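Long-range contacts in peptidoglycan glycosyltransferase (Eggerthella lenta, PDB 4MNR), which is a penicillin-binding protein that pairs a dimerisation domain with a transpeptidase domain of the beta-lactamase-like fold: residues A[337-342]-A[360-365]; A[132-137]-A[423-428]. All coordinates share one frame; numbering follows the deposited sequence.

Contact 1. Residues A[337-342]-A[360-365]; sequences IMQPYL and TKLMQA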
ATOM      1  N   ILE A 337       4.619  12.819  -4.213  1.00 10.66           N
ATOM      2  CA  ILE A 337       4.859  11.665  -3.360  1.00  7.72           C
ATOM      3  C   ILE A 337       6.094  11.916  -2.503  1.00 11.68           C
ATOM      4  O   ILE A 337       7.193  12.095  -3.030  1.00 10.57           O
ATOM      5  CB  ILE A 337       5.093  10.410  -4.212  1.00 10.81           C
ATOM      6  CG1 ILE A 337       3.845  10.118  -5.058  1.00  9.97           C
ATOM      7  CG2 ILE A 337       5.450   9.222  -3.327  1.00 11.88           C
ATOM      8  CD1 ILE A 337       3.986   8.903  -5.994  1.00 14.99           C
HETATM    9  N   MSE A 338       5.909  11.957  -1.186  1.00 12.29           N
HETATM   10  CA  MSE A 338       7.041  12.049  -0.264  1.00 10.41           C
HETATM   11  C   MSE A 338       7.686  10.673  -0.101  1.00 12.73           C
HETATM   12  O   MSE A 338       7.004   9.649  -0.199  1.00 13.52           O
HETATM   13  CB  MSE A 338       6.569  12.559   1.103  1.00 11.40           C
HETATM   14  CG  MSE A 338       5.878  13.925   1.070  1.00 12.60           C
HETATM   15 SE   MSE A 338       7.023  15.357   0.418  0.62 15.45          SE
HETATM   16  CE  MSE A 338       8.134  15.539   2.008  1.00 16.69           C
ATOM     17  N   GLN A 339       8.995  10.649   0.145  1.00  8.48           N
ATOM     18  CA  GLN A 339       9.703   9.388   0.378  1.00 10.84           C
ATOM     19  C   GLN A 339       9.136   8.701   1.630  1.00 10.34           C
ATOM     20  O   GLN A 339       9.131   9.291   2.705  1.00  9.10           O
ATOM     21  CB  GLN A 339      11.195   9.683   0.566  1.00 11.27           C
ATOM     22  CG  GLN A 339      11.988   8.535   1.118  1.00 13.59           C
ATOM     23  CD  GLN A 339      12.059   7.372   0.142  1.00 13.58           C
ATOM     24  OE1 GLN A 339      12.306   7.564  -1.046  1.00 15.57           O
ATOM     25  NE2 GLN A 339      11.832   6.165   0.639  1.00 13.00           N
ATOM     26  N   PRO A 340       8.643   7.458   1.494  1.00  8.71           N
ATOM     27  CA  PRO A 340       8.126   6.772   2.691  1.00  8.57           C
ATOM     28  C   PRO A 340       9.252   6.514   3.685  1.00 10.48           C
ATOM     29  O   PRO A 340      10.349   6.151   3.270  1.00 11.11           O
ATOM     30  CB  PRO A 340       7.600   5.445   2.141  1.00 12.59           C
ATOM     31  CG  PRO A 340       8.273   5.281   0.799  1.00 19.52           C
ATOM     32  CD  PRO A 340       8.435   6.668   0.267  1.00  9.73           C
ATOM     33  N   TYR A 341       8.995   6.713   4.971  1.00  9.59           N
ATOM     34  CA  TYR A 341       9.998   6.373   5.971  1.00 10.83           C
ATOM     35  C   TYR A 341       9.386   5.828   7.252  1.00 11.34           C
ATOM     36  O   TYR A 341       8.228   6.113   7.570  1.00 10.72           O
ATOM     37  CB  TYR A 341      10.927   7.553   6.267  1.00 10.96           C
ATOM     38  CG  TYR A 341      10.319   8.723   7.005  1.00 10.27           C
ATOM     39  CD1 TYR A 341       9.550   9.663   6.337  1.00  9.02           C
ATOM     40  CD2 TYR A 341      10.553   8.910   8.363  1.00 11.49           C
ATOM     41  CE1 TYR A 341       9.007  10.743   6.986  1.00 12.95           C
ATOM     42  CE2 TYR A 341      10.022  10.001   9.028  1.00 11.13           C
ATOM     43  CZ  TYR A 341       9.248  10.911   8.334  1.00 11.81           C
ATOM     44  OH  TYR A 341       8.719  11.999   8.983  1.00 13.90           O
ATOM     45  N   LEU A 342      10.196   5.058   7.973  1.00 11.45           N
ATOM     46  CA  LEU A 342       9.744   4.282   9.110  1.00 10.18           C
ATOM     47  C   LEU A 342      10.505   4.649  10.386  1.00 10.94           C
ATOM     48  O   LEU A 342      10.040   4.376  11.486  1.00 12.98           O
ATOM     49  CB  LEU A 342       9.967   2.804   8.778  1.00 17.20           C
ATOM     50  CG  LEU A 342       9.182   1.678   9.422  1.00 21.69           C
ATOM     51  CD1 LEU A 342       7.726   2.051   9.608  1.00 15.42           C
ATOM     52  CD2 LEU A 342       9.317   0.443   8.527  1.00 13.46           C
ATOM     53  N   THR A 360      11.226  14.343   2.771  1.00 12.84           N
ATOM     54  CA  THR A 360      11.840  14.743   1.509  1.00 11.24           C
ATOM     55  C   THR A 360      10.980  14.257   0.351  1.00 10.86           C
ATOM     56  O   THR A 360      10.454  13.140   0.397  1.00 11.48           O
ATOM     57  CB  THR A 360      13.222  14.079   1.366  1.00 16.04           C
ATOM     58  OG1 THR A 360      14.070  14.479   2.455  1.00 16.54           O
ATOM     59  CG2 THR A 360      13.873  14.462   0.051  1.00 16.59           C
ATOM     60  N   LYS A 361      10.828  15.094  -0.676  1.00 11.01           N
ATOM     61  CA  LYS A 361      10.136  14.682  -1.902  1.00 11.71           C
ATOM     62  C   LYS A 361      10.811  13.496  -2.582  1.00 14.32           C
ATOM     63  O   LYS A 361      12.033  13.460  -2.733  1.00 16.13           O
ATOM     64  CB  LYS A 361      10.070  15.860  -2.887  1.00 12.11           C
ATOM     65  CG  LYS A 361       9.502  15.499  -4.262  1.00 18.19           C
ATOM     66  CD  LYS A 361       9.102  16.742  -5.048  1.00 25.37           C
ATOM     67  CE  LYS A 361      10.305  17.565  -5.467  1.00 30.07           C
ATOM     68  NZ  LYS A 361       9.862  18.782  -6.202  1.00 33.14           N
ATOM     69  N   LEU A 362      10.005  12.525  -2.997  1.00 10.46           N
ATOM     70  CA  LEU A 362      10.496  11.442  -3.832  1.00  9.76           C
ATOM     71  C   LEU A 362      10.245  11.782  -5.292  1.00 13.16           C
ATOM     72  O   LEU A 362      11.180  11.805  -6.099  1.00 15.33           O
ATOM     73  CB  LEU A 362       9.827  10.127  -3.459  1.00 10.01           C
ATOM     74  CG  LEU A 362      10.189   8.947  -4.363  1.00 11.61           C
ATOM     75  CD1 LEU A 362      11.699   8.712  -4.475  1.00 15.63           C
ATOM     76  CD2 LEU A 362       9.496   7.713  -3.835  1.00 14.63           C
HETATM   77  N   MSE A 363       8.990  12.043  -5.643  1.00 13.42           N
HETATM   78  CA  MSE A 363       8.673  12.427  -7.018  1.00 13.19           C
HETATM   79  C   MSE A 363       7.370  13.219  -7.131  1.00 15.07           C
HETATM   80  O   MSE A 363       6.497  13.132  -6.269  1.00 14.37           O
HETATM   81  CB  MSE A 363       8.654  11.193  -7.941  1.00 13.39           C
HETATM   82  CG  MSE A 363       7.613  10.176  -7.578  1.00 12.62           C
HETATM   83 SE   MSE A 363       7.778   8.581  -8.699  0.55 21.91          SE
HETATM   84  CE  MSE A 363       9.307   7.750  -7.846  1.00 22.87           C
ATOM     85  N   GLN A 364       7.259  14.011  -8.190  1.00 15.45           N
ATOM     86  CA  GLN A 364       6.005  14.689  -8.511  1.00 13.93           C
ATOM     87  C   GLN A 364       5.227  13.824  -9.499  1.00 11.83           C
ATOM     88  O   GLN A 364       5.610  13.735 -10.667  1.00 17.40           O
ATOM     89  CB  GLN A 364       6.289  16.052  -9.153  1.00 17.65           C
ATOM     90  CG  GLN A 364       5.030  16.842  -9.490  1.00 19.10           C
ATOM     91  CD  GLN A 364       4.691  17.889  -8.440  1.00 20.27           C
ATOM     92  OE1 GLN A 364       5.585  18.494  -7.845  1.00 21.05           O
ATOM     93  NE2 GLN A 364       3.396  18.110  -8.209  1.00 18.93           N
ATOM     94  N   ALA A 365       4.152  13.178  -9.046  1.00 11.83           N
ATOM     95  CA  ALA A 365       3.382  12.298  -9.931  1.00 13.85           C
ATOM     96  C   ALA A 365       2.553  13.072 -10.952  1.00 13.24           C
ATOM     97  O   ALA A 365       2.624  12.801 -12.148  1.00 16.64           O
ATOM     98  CB  ALA A 365       2.482  11.342  -9.127  1.00 12.81           C
TER
HETATM   99  O   HOH W   1       9.977  11.658   3.474  1.00 12.73           O

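Contact 2. Residues A[132-137]-A[423-428]; sequences CVVMDP and PRVVVA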
ATOM      1  N   CYS A 132      -2.048  -3.771   5.452  1.00  6.10           N
ATOM      2  CA  CYS A 132      -2.561  -2.413   5.578  1.00  9.05           C
ATOM      3  C   CYS A 132      -1.419  -1.448   5.851  1.00 11.62           C
ATOM      4  O   CYS A 132      -0.562  -1.728   6.693  1.00 11.39           O
ATOM      5  CB  CYS A 132      -3.584  -2.369   6.707  1.00 10.11           C
ATOM      6  SG  CYS A 132      -4.270  -0.717   7.002  1.00 12.23           S
ATOM      7  N   VAL A 133      -1.391  -0.324   5.129  1.00  5.57           N
ATOM      8  CA  VAL A 133      -0.397   0.718   5.356  1.00  7.93           C
ATOM      9  C   VAL A 133      -1.128   2.045   5.568  1.00  9.52           C
ATOM     10  O   VAL A 133      -2.051   2.362   4.825  1.00  9.73           O
ATOM     11  CB  VAL A 133       0.569   0.850   4.151  1.00 10.20           C
ATOM     12  CG1 VAL A 133       1.482   2.077   4.318  1.00 10.72           C
ATOM     13  CG2 VAL A 133       1.393  -0.429   3.969  1.00 11.22           C
ATOM     14  N   VAL A 134      -0.742   2.793   6.602  1.00  6.08           N
ATOM     15  CA  VAL A 134      -1.313   4.107   6.863  1.00  7.46           C
ATOM     16  C   VAL A 134      -0.145   5.075   6.836  1.00  8.97           C
ATOM     17  O   VAL A 134       0.874   4.832   7.473  1.00  9.68           O
ATOM     18  CB  VAL A 134      -1.977   4.177   8.253  1.00  7.42           C
ATOM     19  CG1 VAL A 134      -2.544   5.551   8.498  1.00  7.99           C
ATOM     20  CG2 VAL A 134      -3.083   3.132   8.390  1.00  9.75           C
HETATM   21  N   MSE A 135      -0.310   6.169   6.103  0.60  6.61           N
HETATM   22  CA  MSE A 135       0.760   7.142   5.919  0.60  8.08           C
HETATM   23  C   MSE A 135       0.275   8.549   6.206  0.60  9.09           C
HETATM   24  O   MSE A 135      -0.921   8.850   6.097  0.60  9.20           O
HETATM   25  CB  MSE A 135       1.273   7.100   4.475  0.60  9.36           C
HETATM   26  CG  MSE A 135       1.739   5.738   4.015  0.60 12.83           C
HETATM   27 SE   MSE A 135       2.779   5.822   2.373  0.50 16.04          SE
HETATM   28  CE  MSE A 135       4.420   6.432   3.184  0.60 12.82           C
ATOM     29  N   ASP A 136       1.217   9.414   6.568  1.00  9.75           N
ATOM     30  CA  ASP A 136       0.960  10.854   6.591  1.00 10.30           C
ATOM     31  C   ASP A 136       1.383  11.382   5.229  1.00 11.36           C
ATOM     32  O   ASP A 136       2.563  11.355   4.895  1.00 10.66           O
ATOM     33  CB  ASP A 136       1.783  11.538   7.685  1.00 10.82           C
ATOM     34  CG  ASP A 136       1.559  13.053   7.734  1.00 16.51           C
ATOM     35  OD1 ASP A 136       0.978  13.632   6.780  1.00 15.60           O
ATOM     36  OD2 ASP A 136       1.969  13.687   8.733  1.00 20.02           O
ATOM     37  N   PRO A 137       0.424  11.868   4.430  1.00 10.12           N
ATOM     38  CA  PRO A 137       0.771  12.247   3.056  1.00 11.15           C
ATOM     39  C   PRO A 137       1.670  13.475   2.982  1.00 13.59           C
ATOM     40  O   PRO A 137       2.291  13.720   1.956  1.00 16.00           O
ATOM     41  CB  PRO A 137      -0.595  12.539   2.410  1.00 11.47           C
ATOM     42  CG  PRO A 137      -1.478  12.889   3.566  1.00 11.47           C
ATOM     43  CD  PRO A 137      -1.001  12.080   4.736  1.00 10.15           C
ATOM     44  N   PRO A 423      -6.035  16.295   3.128  1.00 15.23           N
ATOM     45  CA  PRO A 423      -5.916  15.079   3.940  1.00 12.78           C
ATOM     46  C   PRO A 423      -4.768  15.056   4.937  1.00 12.85           C
ATOM     47  O   PRO A 423      -3.695  15.607   4.669  1.00 16.10           O
ATOM     48  CB  PRO A 423      -5.726  13.973   2.890  1.00 14.72           C
ATOM     49  CG  PRO A 423      -6.390  14.534   1.661  1.00 14.63           C
ATOM     50  CD  PRO A 423      -6.094  15.999   1.683  1.00 14.58           C
ATOM     51  N   ARG A 424      -5.017  14.424   6.082  1.00 12.92           N
ATOM     52  CA  ARG A 424      -4.019  14.253   7.127  1.00 14.86           C
ATOM     53  C   ARG A 424      -3.594  12.802   7.245  1.00 11.17           C
ATOM     54  O   ARG A 424      -2.634  12.479   7.959  1.00 16.09           O
ATOM     55  CB  ARG A 424      -4.583  14.716   8.474  1.00 16.23           C
ATOM     56  CG  ARG A 424      -4.935  16.195   8.534  1.00 23.73           C
ATOM     57  CD  ARG A 424      -3.681  17.036   8.486  1.00 30.68           C
ATOM     58  NE  ARG A 424      -3.989  18.463   8.484  1.00 44.30           N
ATOM     59  CZ  ARG A 424      -3.964  19.227   7.398  1.00 50.34           C
ATOM     60  NH1 ARG A 424      -3.637  18.699   6.225  1.00 53.21           N
ATOM     61  NH2 ARG A 424      -4.259  20.519   7.487  1.00 54.32           N
ATOM     62  N   VAL A 425      -4.305  11.915   6.544  1.00 10.11           N
ATOM     63  CA  VAL A 425      -4.008  10.492   6.598  1.00 10.37           C
ATOM     64  C   VAL A 425      -4.424   9.819   5.297  1.00 10.53           C
ATOM     65  O   VAL A 425      -5.418  10.209   4.690  1.00  9.68           O
ATOM     66  CB  VAL A 425      -4.716   9.806   7.798  1.00 15.56           C
ATOM     67  CG1 VAL A 425      -6.219   9.942   7.705  1.00 18.83           C
ATOM     68  CG2 VAL A 425      -4.337   8.353   7.879  1.00 17.43           C
ATOM     69  N   VAL A 426      -3.627   8.847   4.859  1.00  7.88           N
ATOM     70  CA  VAL A 426      -3.947   7.990   3.725  1.00  7.55           C
ATOM     71  C   VAL A 426      -3.891   6.541   4.194  1.00  9.14           C
ATOM     72  O   VAL A 426      -2.993   6.164   4.941  1.00  9.67           O
ATOM     73  CB  VAL A 426      -2.946   8.217   2.541  1.00  8.84           C
ATOM     74  CG1 VAL A 426      -3.046   7.100   1.479  1.00 10.46           C
ATOM     75  CG2 VAL A 426      -3.190   9.573   1.912  1.00 12.81           C
ATOM     76  N   VAL A 427      -4.863   5.728   3.795  0.60  8.40           N
ATOM     77  CA  VAL A 427      -4.836   4.299   4.128  0.60  9.35           C
ATOM     78  C   VAL A 427      -4.954   3.432   2.866  0.60  9.29           C
ATOM     79  O   VAL A 427      -5.783   3.713   2.001  0.60  9.71           O
ATOM     80  CB  VAL A 427      -5.973   3.907   5.104  0.60  9.00           C
ATOM     81  CG1 VAL A 427      -5.879   2.424   5.459  0.60  7.99           C
ATOM     82  CG2 VAL A 427      -5.917   4.744   6.377  0.60 10.82           C
ATOM     83  N   ALA A 428      -4.126   2.389   2.765  1.00  7.09           N
ATOM     84  CA  ALA A 428      -4.233   1.395   1.690  1.00  7.48           C
ATOM     85  C   ALA A 428      -4.372   0.045   2.379  1.00  8.57           C
ATOM     86  O   ALA A 428      -3.620  -0.264   3.301  1.00  9.83           O
ATOM     87  CB  ALA A 428      -2.989   1.398   0.798  1.00  7.43           C
TER

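Contact 1. Residues A[337-342]-A[360-365]
I337 and M363 lie side by side and point to the same face of a small two-stranded antiparallel sheet, the terminal CD1 of I337 resting 4.2 Å from CG of M363. That methyl also reaches CB of A365, so one branch of I337 covers both residues. Its other branch, CG2, set anti to the backbone N (CG1 at chi1 -61°), turns to CD2 of L362. M363 and L362 both face I337 in a classic beta bulge, and the carbonyl oxygen of I337 accepts two backbone N-H groups: L362 N at 2.8 Å and M363 N at 3.2 Å. I337 N returns a bond to M363 O.

Beyond the bulge the side chains of Q339 and L362 cross at a slant. The amide oxygen OE1 of Q339 lies over the leucine methyls, 3.7 Å from CD1 of L362, while its NE2 folds back on P340 O (3.0 Å). The backbone N of Q339 bonds to T360 O, and a water joins Q339 O to T360 N. Selenomethionine M338, bent at chi2 (-61°) and chi3 (-74°), curls back so that its CE meets the T360 backbone, 3.4 Å from N of T360, and its SE rides over CA of K361.

Helix 321-332 packs against the pair of strands: M326 touches I337, P340 and L362, and A330 adds to the cover of I337. Further along, the backbones of Y341 and L342 bond to I142 and T112, tying the segment to strand 142-148 and to the residue just after strand 108-111.

Contact 2. Residues A[132-137]-A[423-428]
V134 sets its two methyls against two residues of the partner strand. CG2 of V134 lies alongside CG2 of V427 at 3.8 Å in one of the two V427 conformers, both side chains pointing the same way, while CG1 of V134 crosses to CG2 of V425 at 3.4 Å, a tight carbon pair. C132 extends this row: with SG anti to its backbone N (chi1 178°), the sulfur comes 3.9 Å from CG1 of V427 in that same conformer. On the reverse face P137 lays its ring slantwise against V426, with CB of P137 4.0 Å from CG2 of V426. CD of P137 rests near R424 O.

Four backbone bonds hold the side chains in register, in reciprocal pairs between V133 and A428 and between M135 and V426. Between them, V134 and V427 form a non-hydrogen-bonded pair, and CA of V134 makes a CH...O contact with V426 O at 3.3 Å. These are neighbouring strands of the five-stranded antiparallel sheet of the transpeptidase domain, with helices on both faces as in the beta-lactamase fold.

The C132, V134, V425 and V427 face packs on helix 438-453 through L447, A450 and V446. On the other, A325 and A332 of helix 321-332 meet M135, V426 and P137. D136 OD1 accepts from D138 N and R424 forms a salt bridge with D422; Q454 bonds R424 O.

Overall arrangement
Contact 2 joins strands 130-135 and 425-431 inside the five-stranded sheet, closing a loop of 285 residues that takes in most of the transpeptidase domain. Contact 1 is nested within that loop, pairing strands 336-338 and 361-364 into a separate two-stranded sheet. Their centres are about 13 Å apart, with helix 321-332 packed against both. The two also touch directly, CG of M338 lying 3.7 Å from P137 O; in one conformer of M135, its CE comes 3.5 Å from CB of P340. One helix is thus shared between the two sheets, consistent with the small sheet lying outside the central one, across that helix.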